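Local coordinates for glucose-6-phosphate isomerase like protein (Thermus thermophilus, PDB 1WIW) that probably isomerises phosphorylated sugars, acting as a glucose-6-phosphate and mannose-6-phosphate isomerase, at residues Ala51-Leu56 against Ala253-Leu258; Arg22-Thr27 against Ala257-Met262; Tyr158-Arg163 against Ala217-Gly222; Ala40-Gly45 against Ala78-Leu83. All coordinates share one frame; numbering follows the deposited sequence.

From the N terminus, the segment Arg22-Thr27 opens the longest loop, which contact 2 closes on helix 251-272. Inside it, contact 4 joins strand 39-45 to helix 76-83 within the N-terminal sheet region. Contact 1 starts at Ala51-Leu56, before contact 4 has closed, so the two cross along the chain; it too ends on helix 251-272, sharing Ala257 and Leu258 with contact 2. Contact 3 is nested inside both long loops and joins helix 152-160 to strand 216-221 of the C-terminal sheet. Contacts 1 and 2 therefore tie the two SIS-family regions together through one helix, while contacts 3 and 4, centres about 35 Å apart, lie on opposite sides of the chain's centre.

Contact 1 of 4, residues Ala51-Leu56 against Ala253-Leu258; sequences ALLSGL and AQVMAL
Leu53 of helix 48-54 meets Val255 and Met256 of helix 251-272 in a helix-helix contact that joins the N-terminal and C-terminal SIS-family regions. The helices stay well separated here, Leu53 CA and Val255 CA being 8.7 Å apart, and the side chains bridge the gap tip to tip. One branch of Leu53 reaches Val255: CD1 lies 3.7 Å from CG1 of Val255. The same methyl and the branch point CG both meet CE of Met256 (a selenomethionine), with Leu53 CG only 3.4 Å from that CE, tighter than a usual carbon-carbon contact. Met256 reaches them because its chain is folded at the second and third torsions (chi2 45°, chi3 63°), which swings the methyl round toward Leu53. Phe172 touches both Leu53 and Val255, while Leu115, Val131 and Leu135 pack against Met256. Just beyond, Ser54 forms an ST turn: OG accepts from Leu56 N at 3.1 Å (N-H...O 162°) and donates to Ala51 O at 2.6 Å. Across the interface no hydrogen bond forms, and only about 102 Å² is buried. The two helices are thus joined here by apolar packing, without a directional bond to fix their relative position.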
loop_
_atom_site.group_PDB
_atom_site.type_symbol
_atom_site.label_atom_id
_atom_site.label_comp_id
_atom_site.label_asym_id
_atom_site.label_seq_id
_atom_site.Cartn_x
_atom_site.Cartn_y
_atom_site.Cartn_z
ATOM N N ALA B 51 3.357 -11.575 -9.551
ATOM C CA ALA B 51 4.077 -12.481 -8.662
ATOM C C ALA B 51 3.211 -12.780 -7.438
ATOM O O ALA B 51 3.089 -13.930 -7.018
ATOM C CB ALA B 51 5.400 -11.855 -8.231
ATOM N N LEU B 52 2.603 -11.744 -6.876
ATOM C CA LEU B 52 1.752 -11.914 -5.701
ATOM C C LEU B 52 0.483 -12.700 -6.019
ATOM O O LEU B 52 0.075 -13.564 -5.244
ATOM C CB LEU B 52 1.392 -10.548 -5.103
ATOM C CG LEU B 52 2.465 -9.891 -4.219
ATOM C CD1 LEU B 52 2.655 -10.727 -2.961
ATOM C CD2 LEU B 52 3.785 -9.763 -4.969
ATOM N N LEU B 53 -0.134 -12.401 -7.157
ATOM C CA LEU B 53 -1.355 -13.087 -7.582
ATOM C C LEU B 53 -1.163 -14.583 -7.741
ATOM O O LEU B 53 -2.066 -15.361 -7.448
ATOM C CB LEU B 53 -1.857 -12.537 -8.918
ATOM C CG LEU B 53 -2.918 -11.446 -8.879
ATOM C CD1 LEU B 53 -4.160 -11.943 -8.140
ATOM C CD2 LEU B 53 -2.333 -10.237 -8.198
ATOM N N SER B 54 0.008 -14.978 -8.230
ATOM C CA SER B 54 0.316 -16.385 -8.443
ATOM C C SER B 54 0.287 -17.163 -7.132
ATOM O O SER B 54 0.015 -18.360 -7.117
ATOM C CB SER B 54 1.699 -16.528 -9.077
ATOM O OG SER B 54 2.710 -16.256 -8.120
ATOM N N GLY B 55 0.573 -16.482 -6.029
ATOM C CA GLY B 55 0.578 -17.150 -4.739
ATOM C C GLY B 55 1.842 -17.961 -4.510
ATOM O O GLY B 55 2.019 -18.566 -3.452
ATOM N N LEU B 56 2.721 -17.987 -5.507
ATOM C CA LEU B 56 3.982 -18.719 -5.401
ATOM C C LEU B 56 4.859 -18.134 -4.297
ATOM O O LEU B 56 4.761 -16.951 -3.974
ATOM C CB LEU B 56 4.754 -18.641 -6.723
ATOM C CG LEU B 56 4.220 -19.350 -7.965
ATOM C CD1 LEU B 56 5.060 -18.965 -9.169
ATOM C CD2 LEU B 56 4.259 -20.858 -7.750
ATOM N N ALA B 253 -9.680 -15.016 -11.063
ATOM C CA ALA B 253 -10.313 -14.480 -12.267
ATOM C C ALA B 253 -11.014 -13.162 -11.944
ATOM O O ALA B 253 -10.921 -12.196 -12.696
ATOM C CB ALA B 253 -11.320 -15.484 -12.824
ATOM N N GLN B 254 -11.714 -13.131 -10.815
ATOM C CA GLN B 254 -12.420 -11.933 -10.383
ATOM C C GLN B 254 -11.457 -10.755 -10.200
ATOM O O GLN B 254 -11.752 -9.624 -10.605
ATOM C CB GLN B 254 -13.170 -12.207 -9.072
ATOM C CG GLN B 254 -14.364 -13.150 -9.231
ATOM C CD GLN B 254 -15.149 -13.322 -7.943
ATOM O OE1 GLN B 254 -14.633 -13.836 -6.954
ATOM N NE2 GLN B 254 -16.400 -12.884 -7.948
ATOM N N VAL B 255 -10.304 -11.018 -9.594
ATOM C CA VAL B 255 -9.320 -9.959 -9.384
ATOM C C VAL B 255 -8.869 -9.378 -10.723
ATOM O O VAL B 255 -8.872 -8.168 -10.917
ATOM C CB VAL B 255 -8.084 -10.484 -8.610
ATOM C CG1 VAL B 255 -6.923 -9.483 -8.712
ATOM C CG2 VAL B 255 -8.451 -10.701 -7.142
HETATM N N MSE B 256 -8.496 -10.250 -11.650
HETATM C CA MSE B 256 -8.034 -9.812 -12.960
HETATM C C MSE B 256 -9.141 -9.099 -13.749
HETATM O O MSE B 256 -8.871 -8.142 -14.483
HETATM C CB MSE B 256 -7.490 -11.014 -13.729
HETATM C CG MSE B 256 -6.088 -10.821 -14.304
HETATM SE SE MSE B 256 -4.788 -10.010 -13.097
HETATM C CE MSE B 256 -4.759 -11.380 -11.733
ATOM N N ALA B 257 -10.384 -9.553 -13.598
ATOM C CA ALA B 257 -11.509 -8.921 -14.284
ATOM C C ALA B 257 -11.690 -7.508 -13.744
ATOM O O ALA B 257 -11.962 -6.577 -14.499
ATOM C CB ALA B 257 -12.791 -9.731 -14.078
ATOM N N LEU B 258 -11.545 -7.350 -12.431
ATOM C CA LEU B 258 -11.672 -6.030 -11.816
ATOM C C LEU B 258 -10.540 -5.155 -12.344
ATOM O O LEU B 258 -10.759 -4.022 -12.758
ATOM C CB LEU B 258 -11.579 -6.130 -10.289
ATOM C CG LEU B 258 -12.808 -6.666 -9.543
ATOM C CD1 LEU B 258 -12.434 -6.982 -8.103
ATOM C CD2 LEU B 258 -13.943 -5.646 -9.596
#

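Contact 2 of 4, residues Arg22-Thr27 against Ala257-Met262; sequences RDLVGT and ALWYRM
Leu24 opens the type II beta turn Leu24-Thr27 that follows helix 17-23, and its side chain packs on Trp259 and Tyr260 of the long helix 251-272, a buried junction between the N-terminal and C-terminal SIS-family regions. Leu24 CA and Tyr260 CA are 9.4 Å apart, so the side chains carry the contact. A single methyl serves both rings: CD2 of Leu24 lies 3.8 Å from CZ3 of Trp259, meeting the indole at its edge and in its plane, and 3.9 Å from CD1 of Tyr260. The two aromatic partners differ in approach, for Leu24 crosses Trp259 at about a right angle but runs alongside Tyr260, the two side chains pointing opposite ways. A chi1 of -175° extends the leucine chain away from its own N and out toward the long helix. Farther along the phenol, Tyr260 OH comes within 4.1 Å of Arg22 CA, a position explained by its hydrogen bond to the carbonyl of Leu21, in the helix that leads into the turn. The same tyrosine ring meets Trp264 edge-to-face, and Pro111, Leu175 and Leu182 pack on Trp259. Behind the apolar contact, the turn that presents Leu24 is braced through its own carbonyl. Leu24 O takes two donors from Thr27: the backbone N at 3.1 Å, closing the turn, and the hydroxyl OG1 at 2.7 Å, which lies in the carbonyl plane on a lone pair, with a C=O...OG1 angle of 133°.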
loop_
_atom_site.group_PDB
_atom_site.type_symbol
_atom_site.label_atom_id
_atom_site.label_comp_id
_atom_site.label_asym_id
_atom_site.label_seq_id
_atom_site.Cartn_x
_atom_site.Cartn_y
_atom_site.Cartn_z
ATOM N N ARG B 22 -8.121 -3.908 -26.063
ATOM C CA ARG B 22 -9.016 -4.847 -26.725
ATOM C C ARG B 22 -8.403 -6.217 -26.999
ATOM O O ARG B 22 -9.057 -7.242 -26.812
ATOM C CB ARG B 22 -9.514 -4.275 -28.054
ATOM C CG ARG B 22 -10.524 -5.186 -28.741
ATOM C CD ARG B 22 -10.988 -4.637 -30.078
ATOM N NE ARG B 22 -12.166 -5.350 -30.567
ATOM C CZ ARG B 22 -12.190 -6.644 -30.871
ATOM N NH1 ARG B 22 -13.313 -7.206 -31.305
ATOM N NH2 ARG B 22 -11.093 -7.379 -30.748
ATOM N N ASP B 23 -7.150 -6.234 -27.443
ATOM C CA ASP B 23 -6.476 -7.489 -27.784
ATOM C C ASP B 23 -5.622 -8.117 -26.683
ATOM O O ASP B 23 -4.904 -9.083 -26.938
ATOM C CB ASP B 23 -5.591 -7.280 -29.022
ATOM C CG ASP B 23 -6.391 -6.957 -30.276
ATOM O OD1 ASP B 23 -7.639 -7.047 -30.242
ATOM O OD2 ASP B 23 -5.762 -6.624 -31.303
ATOM N N LEU B 24 -5.709 -7.597 -25.463
ATOM C CA LEU B 24 -4.895 -8.102 -24.361
ATOM C C LEU B 24 -4.848 -9.615 -24.154
ATOM O O LEU B 24 -3.773 -10.196 -24.023
ATOM C CB LEU B 24 -5.322 -7.448 -23.043
ATOM C CG LEU B 24 -4.437 -7.817 -21.848
ATOM C CD1 LEU B 24 -2.999 -7.368 -22.111
ATOM C CD2 LEU B 24 -4.983 -7.159 -20.581
ATOM N N VAL B 25 -6.009 -10.247 -24.108
ATOM C CA VAL B 25 -6.078 -11.684 -23.887
ATOM C C VAL B 25 -5.333 -12.467 -24.964
ATOM O O VAL B 25 -5.614 -12.325 -26.150
ATOM C CB VAL B 25 -7.549 -12.156 -23.829
ATOM C CG1 VAL B 25 -7.621 -13.685 -23.830
ATOM C CG2 VAL B 25 -8.217 -11.591 -22.576
ATOM N N GLY B 26 -4.383 -13.296 -24.544
ATOM C CA GLY B 26 -3.630 -14.078 -25.506
ATOM C C GLY B 26 -2.306 -13.452 -25.917
ATOM O O GLY B 26 -1.595 -14.012 -26.749
ATOM N N THR B 27 -1.971 -12.291 -25.355
ATOM C CA THR B 27 -0.696 -11.649 -25.677
ATOM C C THR B 27 0.305 -11.938 -24.564
ATOM O O THR B 27 -0.081 -12.225 -23.425
ATOM C CB THR B 27 -0.836 -10.108 -25.833
ATOM O OG1 THR B 27 -1.264 -9.529 -24.596
ATOM C CG2 THR B 27 -1.838 -9.774 -26.923
ATOM N N ALA B 257 -10.384 -9.553 -13.598
ATOM C CA ALA B 257 -11.509 -8.921 -14.284
ATOM C C ALA B 257 -11.690 -7.508 -13.744
ATOM O O ALA B 257 -11.962 -6.577 -14.499
ATOM C CB ALA B 257 -12.791 -9.731 -14.078
ATOM N N LEU B 258 -11.545 -7.350 -12.431
ATOM C CA LEU B 258 -11.672 -6.030 -11.816
ATOM C C LEU B 258 -10.540 -5.155 -12.344
ATOM O O LEU B 258 -10.759 -4.022 -12.758
ATOM C CB LEU B 258 -11.579 -6.130 -10.289
ATOM C CG LEU B 258 -12.808 -6.666 -9.543
ATOM C CD1 LEU B 258 -12.434 -6.982 -8.103
ATOM C CD2 LEU B 258 -13.943 -5.646 -9.596
ATOM N N TRP B 259 -9.326 -5.693 -12.319
ATOM C CA TRP B 259 -8.148 -4.977 -12.808
ATOM C C TRP B 259 -8.355 -4.525 -14.260
ATOM O O TRP B 259 -8.064 -3.381 -14.607
ATOM C CB TRP B 259 -6.922 -5.892 -12.716
ATOM C CG TRP B 259 -5.661 -5.302 -13.278
ATOM C CD1 TRP B 259 -4.780 -4.477 -12.642
ATOM C CD2 TRP B 259 -5.154 -5.488 -14.604
ATOM N NE1 TRP B 259 -3.750 -4.136 -13.494
ATOM C CE2 TRP B 259 -3.959 -4.742 -14.705
ATOM C CE3 TRP B 259 -5.596 -6.216 -15.720
ATOM C CZ2 TRP B 259 -3.194 -4.699 -15.884
ATOM C CZ3 TRP B 259 -4.835 -6.175 -16.893
ATOM C CH2 TRP B 259 -3.649 -5.419 -16.962
ATOM N N TYR B 260 -8.855 -5.426 -15.103
ATOM C CA TYR B 260 -9.091 -5.120 -16.519
ATOM C C TYR B 260 -10.137 -4.015 -16.707
ATOM O O TYR B 260 -9.942 -3.100 -17.508
ATOM C CB TYR B 260 -9.541 -6.383 -17.261
ATOM C CG TYR B 260 -9.695 -6.228 -18.768
ATOM C CD1 TYR B 260 -8.597 -5.929 -19.578
ATOM C CD2 TYR B 260 -10.928 -6.429 -19.385
ATOM C CE1 TYR B 260 -8.719 -5.840 -20.968
ATOM C CE2 TYR B 260 -11.066 -6.339 -20.783
ATOM C CZ TYR B 260 -9.956 -6.049 -21.564
ATOM O OH TYR B 260 -10.073 -5.985 -22.936
ATOM N N ARG B 261 -11.246 -4.092 -15.980
ATOM C CA ARG B 261 -12.274 -3.061 -16.106
ATOM C C ARG B 261 -11.730 -1.707 -15.643
ATOM O O ARG B 261 -12.125 -0.661 -16.156
ATOM C CB ARG B 261 -13.516 -3.420 -15.284
ATOM C CG ARG B 261 -14.600 -2.351 -15.367
ATOM C CD ARG B 261 -15.820 -2.674 -14.517
ATOM N NE ARG B 261 -16.526 -3.864 -14.975
ATOM C CZ ARG B 261 -17.798 -4.126 -14.684
ATOM N NH1 ARG B 261 -18.376 -5.233 -15.135
ATOM N NH2 ARG B 261 -18.498 -3.269 -13.953
HETATM N N MSE B 262 -10.832 -1.722 -14.664
HETATM C CA MSE B 262 -10.247 -0.475 -14.181
HETATM C C MSE B 262 -9.239 0.082 -15.191
HETATM O O MSE B 262 -9.058 1.292 -15.285
HETATM C CB MSE B 262 -9.575 -0.681 -12.822
HETATM C CG MSE B 262 -10.566 -0.959 -11.698
HETATM SE SE MSE B 262 -11.866 0.486 -11.429
HETATM C CE MSE B 262 -11.645 0.700 -9.545
#

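Contact 3 of 4, residues Tyr158-Arg163 against Ala217-Gly222; sequences YTLLER and AAVLLG
Arg163 and Ala217 bring their backbones within 6.1 Å, CA to CA, where a type II beta turn, Leu160-Arg163, carries helix 152-160 into strand 164-168 beside strand 216-221 of the parallel SIS-family sheet. Glu162, at the third position of the turn, has the positive phi (60°) that it requires, and Arg163 N closes it on Leu160 O at 3.0 Å. Ala217 CB is the shared target. Leu160 CD1 lies 3.9 Å from it, and the same methyl lies 4.1 Å from CG2 of Val219, whose side chain it crosses at about a right angle. Arg163 also brings its aliphatic CD within 3.7 Å of Ala217 CB, which sits at the edge of the guanidinium near its plane. The arginine chain bends at chi3, turning its head back toward the preceding helix, while NH1 forms a salt bridge with Asp239. Backbone hydrogen bonds from Ala217 to Leu164 and Leu166 confirm the pairing of the two strands. The arginine also holds the helix end: Arg163 NE donates to Thr159 O at 2.7 Å, nearly along the C=O axis (167°), although the bond is bent at the hydrogen and the oxygen is tilted 29° from the guanidinium plane.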
loop_
_atom_site.group_PDB
_atom_site.type_symbol
_atom_site.label_atom_id
_atom_site.label_comp_id
_atom_site.label_asym_id
_atom_site.label_seq_id
_atom_site.Cartn_x
_atom_site.Cartn_y
_atom_site.Cartn_z
ATOM N N TYR B 158 -16.777 8.962 -15.778
ATOM C CA TYR B 158 -17.497 10.209 -15.547
ATOM C C TYR B 158 -17.659 10.470 -14.051
ATOM O O TYR B 158 -17.574 11.611 -13.600
ATOM C CB TYR B 158 -18.866 10.167 -16.231
ATOM C CG TYR B 158 -18.811 10.517 -17.703
ATOM C CD1 TYR B 158 -18.427 11.794 -18.118
ATOM C CD2 TYR B 158 -19.117 9.574 -18.677
ATOM C CE1 TYR B 158 -18.348 12.123 -19.470
ATOM C CE2 TYR B 158 -19.044 9.890 -20.034
ATOM C CZ TYR B 158 -18.656 11.168 -20.421
ATOM O OH TYR B 158 -18.564 11.487 -21.754
ATOM N N THR B 159 -17.883 9.411 -13.281
ATOM C CA THR B 159 -18.039 9.537 -11.829
ATOM C C THR B 159 -16.727 9.950 -11.148
ATOM O O THR B 159 -16.731 10.652 -10.128
ATOM C CB THR B 159 -18.498 8.203 -11.203
ATOM O OG1 THR B 159 -19.764 7.822 -11.758
ATOM C CG2 THR B 159 -18.622 8.337 -9.687
ATOM N N LEU B 160 -15.607 9.502 -11.710
ATOM C CA LEU B 160 -14.295 9.811 -11.154
ATOM C C LEU B 160 -13.736 11.149 -11.648
ATOM O O LEU B 160 -12.764 11.666 -11.093
ATOM C CB LEU B 160 -13.320 8.669 -11.480
ATOM C CG LEU B 160 -13.156 7.521 -10.469
ATOM C CD1 LEU B 160 -14.420 7.295 -9.677
ATOM C CD2 LEU B 160 -12.731 6.259 -11.204
ATOM N N LEU B 161 -14.360 11.713 -12.679
ATOM C CA LEU B 161 -13.911 12.985 -13.236
ATOM C C LEU B 161 -13.877 14.074 -12.166
ATOM O O LEU B 161 -14.882 14.348 -11.512
ATOM C CB LEU B 161 -14.826 13.410 -14.391
ATOM C CG LEU B 161 -14.557 14.773 -15.043
ATOM C CD1 LEU B 161 -13.155 14.824 -15.613
ATOM C CD2 LEU B 161 -15.587 15.022 -16.137
ATOM N N GLU B 162 -12.704 14.678 -11.991
ATOM C CA GLU B 162 -12.495 15.741 -11.012
ATOM C C GLU B 162 -12.772 15.326 -9.570
ATOM O O GLU B 162 -13.233 16.123 -8.747
ATOM C CB GLU B 162 -13.323 16.970 -11.390
ATOM C CG GLU B 162 -12.821 17.625 -12.670
ATOM C CD GLU B 162 -13.600 18.860 -13.050
ATOM O OE1 GLU B 162 -13.671 19.797 -12.226
ATOM O OE2 GLU B 162 -14.138 18.895 -14.178
ATOM N N ARG B 163 -12.490 14.064 -9.277
ATOM C CA ARG B 163 -12.647 13.537 -7.930
ATOM C C ARG B 163 -11.380 12.782 -7.584
ATOM O O ARG B 163 -10.575 12.480 -8.462
ATOM C CB ARG B 163 -13.841 12.590 -7.830
ATOM C CG ARG B 163 -15.186 13.294 -7.763
ATOM C CD ARG B 163 -16.206 12.388 -7.105
ATOM N NE ARG B 163 -17.338 12.118 -7.978
ATOM C CZ ARG B 163 -18.352 12.953 -8.160
ATOM N NH1 ARG B 163 -18.378 14.112 -7.520
ATOM N NH2 ARG B 163 -19.332 12.631 -8.993
ATOM N N ALA B 217 -14.143 9.797 -4.037
ATOM C CA ALA B 217 -15.023 8.901 -4.773
ATOM C C ALA B 217 -14.605 7.502 -4.331
ATOM O O ALA B 217 -13.564 6.991 -4.748
ATOM C CB ALA B 217 -14.820 9.061 -6.275
ATOM N N ALA B 218 -15.398 6.894 -3.461
ATOM C CA ALA B 218 -15.078 5.559 -2.987
ATOM C C ALA B 218 -15.392 4.549 -4.080
ATOM O O ALA B 218 -16.458 4.599 -4.695
ATOM C CB ALA B 218 -15.872 5.244 -1.732
ATOM N N VAL B 219 -14.451 3.647 -4.333
ATOM C CA VAL B 219 -14.651 2.619 -5.352
ATOM C C VAL B 219 -14.419 1.267 -4.705
ATOM O O VAL B 219 -13.278 0.870 -4.471
ATOM C CB VAL B 219 -13.670 2.790 -6.532
ATOM C CG1 VAL B 219 -13.952 1.742 -7.595
ATOM C CG2 VAL B 219 -13.803 4.183 -7.122
ATOM N N LEU B 220 -15.506 0.567 -4.394
ATOM C CA LEU B 220 -15.399 -0.740 -3.760
ATOM C C LEU B 220 -15.259 -1.801 -4.849
ATOM O O LEU B 220 -16.165 -2.013 -5.649
ATOM C CB LEU B 220 -16.632 -1.005 -2.891
ATOM C CG LEU B 220 -16.975 0.134 -1.920
ATOM C CD1 LEU B 220 -18.173 -0.246 -1.068
ATOM C CD2 LEU B 220 -15.772 0.445 -1.036
ATOM N N LEU B 221 -14.104 -2.452 -4.875
ATOM C CA LEU B 221 -13.811 -3.465 -5.875
ATOM C C LEU B 221 -14.133 -4.897 -5.445
ATOM O O LEU B 221 -13.461 -5.460 -4.581
ATOM C CB LEU B 221 -12.327 -3.374 -6.261
ATOM C CG LEU B 221 -11.897 -2.038 -6.867
ATOM C CD1 LEU B 221 -10.384 -1.943 -6.907
ATOM C CD2 LEU B 221 -12.493 -1.923 -8.261
ATOM N N GLY B 222 -15.162 -5.481 -6.047
ATOM C CA GLY B 222 -15.501 -6.860 -5.733
ATOM C C GLY B 222 -16.406 -7.137 -4.543
ATOM O O GLY B 222 -16.753 -6.234 -3.787
#

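Contact 4 of 4, residues Ala40-Gly45 against Ala78-Leu83; sequences AALGYG and AGMALL
Leu42 is the first residue along strand 39-45 to reach helix 76-83, and Met80 (a selenomethionine) is its partner. Their CA atoms are 9.0 Å apart, so the gap is spanned by side chains. CG of Leu42 is anti to the backbone N (chi1 -178°), and the branch carries CD2 to 3.7 Å from CG of Met80 and 4.1 Å from its CB. The methyl therefore packs on the root of the selenomethionine chain, and the two side chains cross obliquely. At Gly43 the backbone is approached from helix 48-54: its N lies 3.6 Å from Ala51 CB. Tyr44, two residues beyond Leu42, points toward helix 76-83 again. Its side chain crosses that of Met80 at about a right angle, and Tyr44 OH lies 3.4 Å from CG of Met80, a polar atom against a methylene and not a hydrogen bond. CG of Met80 is thus touched by both strand residues, while bends at its second and third torsions lead the end of that side chain away from the strand. Gly45, with positive phi, ends the segment and begins what may be a GxGxxA-like strand-turn-helix sequence. About 85 Å² is buried in all, a small surface contact. Within this chain, strand 39-45 is an edge strand of the N-terminal parallel sheet, joined by backbone hydrogen bonds to strand 64-70. Helix 76-83 follows that neighbouring strand, in the connection leading on to strand 90-95, and packs on one face of the sheet, with helix 48-54 on the other.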
loop_
_atom_site.group_PDB
_atom_site.type_symbol
_atom_site.label_atom_id
_atom_site.label_comp_id
_atom_site.label_asym_id
_atom_site.label_seq_id
_atom_site.Cartn_x
_atom_site.Cartn_y
_atom_site.Cartn_z
ATOM N N ALA B 40 8.929 -20.715 -7.733
ATOM C CA ALA B 40 8.957 -19.527 -6.893
ATOM C C ALA B 40 9.026 -18.304 -7.803
ATOM O O ALA B 40 9.512 -18.387 -8.932
ATOM C CB ALA B 40 10.168 -19.568 -5.958
ATOM N N ALA B 41 8.524 -17.176 -7.316
ATOM C CA ALA B 41 8.552 -15.952 -8.093
ATOM C C ALA B 41 8.726 -14.724 -7.210
ATOM O O ALA B 41 8.156 -14.629 -6.123
ATOM C CB ALA B 41 7.282 -15.824 -8.921
ATOM N N LEU B 42 9.534 -13.791 -7.695
ATOM C CA LEU B 42 9.802 -12.540 -7.001
ATOM C C LEU B 42 9.657 -11.487 -8.089
ATOM O O LEU B 42 10.365 -11.531 -9.092
ATOM C CB LEU B 42 11.225 -12.543 -6.442
ATOM C CG LEU B 42 11.682 -11.324 -5.640
ATOM C CD1 LEU B 42 10.745 -11.084 -4.466
ATOM C CD2 LEU B 42 13.096 -11.560 -5.147
ATOM N N GLY B 43 8.734 -10.551 -7.906
ATOM C CA GLY B 43 8.529 -9.546 -8.931
ATOM C C GLY B 43 8.807 -8.108 -8.549
ATOM O O GLY B 43 8.767 -7.739 -7.377
ATOM N N TYR B 44 9.088 -7.301 -9.569
ATOM C CA TYR B 44 9.372 -5.883 -9.409
ATOM C C TYR B 44 8.624 -5.108 -10.485
ATOM O O TYR B 44 8.408 -5.618 -11.589
ATOM C CB TYR B 44 10.872 -5.621 -9.552
ATOM C CG TYR B 44 11.720 -6.443 -8.610
ATOM C CD1 TYR B 44 12.085 -7.750 -8.925
ATOM C CD2 TYR B 44 12.131 -5.921 -7.386
ATOM C CE1 TYR B 44 12.843 -8.517 -8.042
ATOM C CE2 TYR B 44 12.885 -6.676 -6.498
ATOM C CZ TYR B 44 13.237 -7.970 -6.831
ATOM O OH TYR B 44 13.985 -8.714 -5.947
ATOM N N GLY B 45 8.229 -3.881 -10.160
ATOM C CA GLY B 45 7.522 -3.049 -11.119
ATOM C C GLY B 45 6.315 -3.719 -11.749
ATOM O O GLY B 45 5.398 -4.139 -11.046
ATOM N N ALA B 78 19.345 -8.060 -9.663
ATOM C CA ALA B 78 20.616 -8.722 -9.917
ATOM C C ALA B 78 21.151 -9.351 -8.640
ATOM O O ALA B 78 21.747 -10.427 -8.667
ATOM C CB ALA B 78 21.621 -7.727 -10.470
ATOM N N GLY B 79 20.936 -8.671 -7.521
ATOM C CA GLY B 79 21.402 -9.184 -6.248
ATOM C C GLY B 79 20.759 -10.518 -5.936
ATOM O O GLY B 79 21.451 -11.512 -5.712
HETATM N N MSE B 80 19.429 -10.543 -5.927
HETATM C CA MSE B 80 18.694 -11.770 -5.643
HETATM C C MSE B 80 19.153 -12.891 -6.568
HETATM O O MSE B 80 19.265 -14.044 -6.151
HETATM C CB MSE B 80 17.192 -11.541 -5.812
HETATM C CG MSE B 80 16.625 -10.502 -4.869
HETATM SE SE MSE B 80 17.007 -10.915 -3.024
HETATM C CE MSE B 80 18.579 -9.818 -2.799
ATOM N N ALA B 81 19.417 -12.543 -7.823
ATOM C CA ALA B 81 19.875 -13.518 -8.799
ATOM C C ALA B 81 21.177 -14.125 -8.296
ATOM O O ALA B 81 21.372 -15.341 -8.336
ATOM C CB ALA B 81 20.095 -12.845 -10.141
ATOM N N LEU B 82 22.063 -13.261 -7.814
ATOM C CA LEU B 82 23.351 -13.691 -7.294
ATOM C C LEU B 82 23.132 -14.598 -6.083
ATOM O O LEU B 82 23.696 -15.688 -6.006
ATOM C CB LEU B 82 24.184 -12.468 -6.904
ATOM C CG LEU B 82 25.699 -12.653 -6.838
ATOM C CD1 LEU B 82 26.220 -13.106 -8.197
ATOM C CD2 LEU B 82 26.349 -11.342 -6.427
ATOM N N LEU B 83 22.309 -14.144 -5.142
ATOM C CA LEU B 83 22.003 -14.934 -3.952
ATOM C C LEU B 83 21.552 -16.331 -4.361
ATOM O O LEU B 83 21.953 -17.327 -3.759
ATOM C CB LEU B 83 20.896 -14.265 -3.130
ATOM C CG LEU B 83 21.316 -13.341 -1.986
ATOM C CD1 LEU B 83 21.949 -14.175 -0.883
ATOM C CD2 LEU B 83 22.284 -12.277 -2.490
#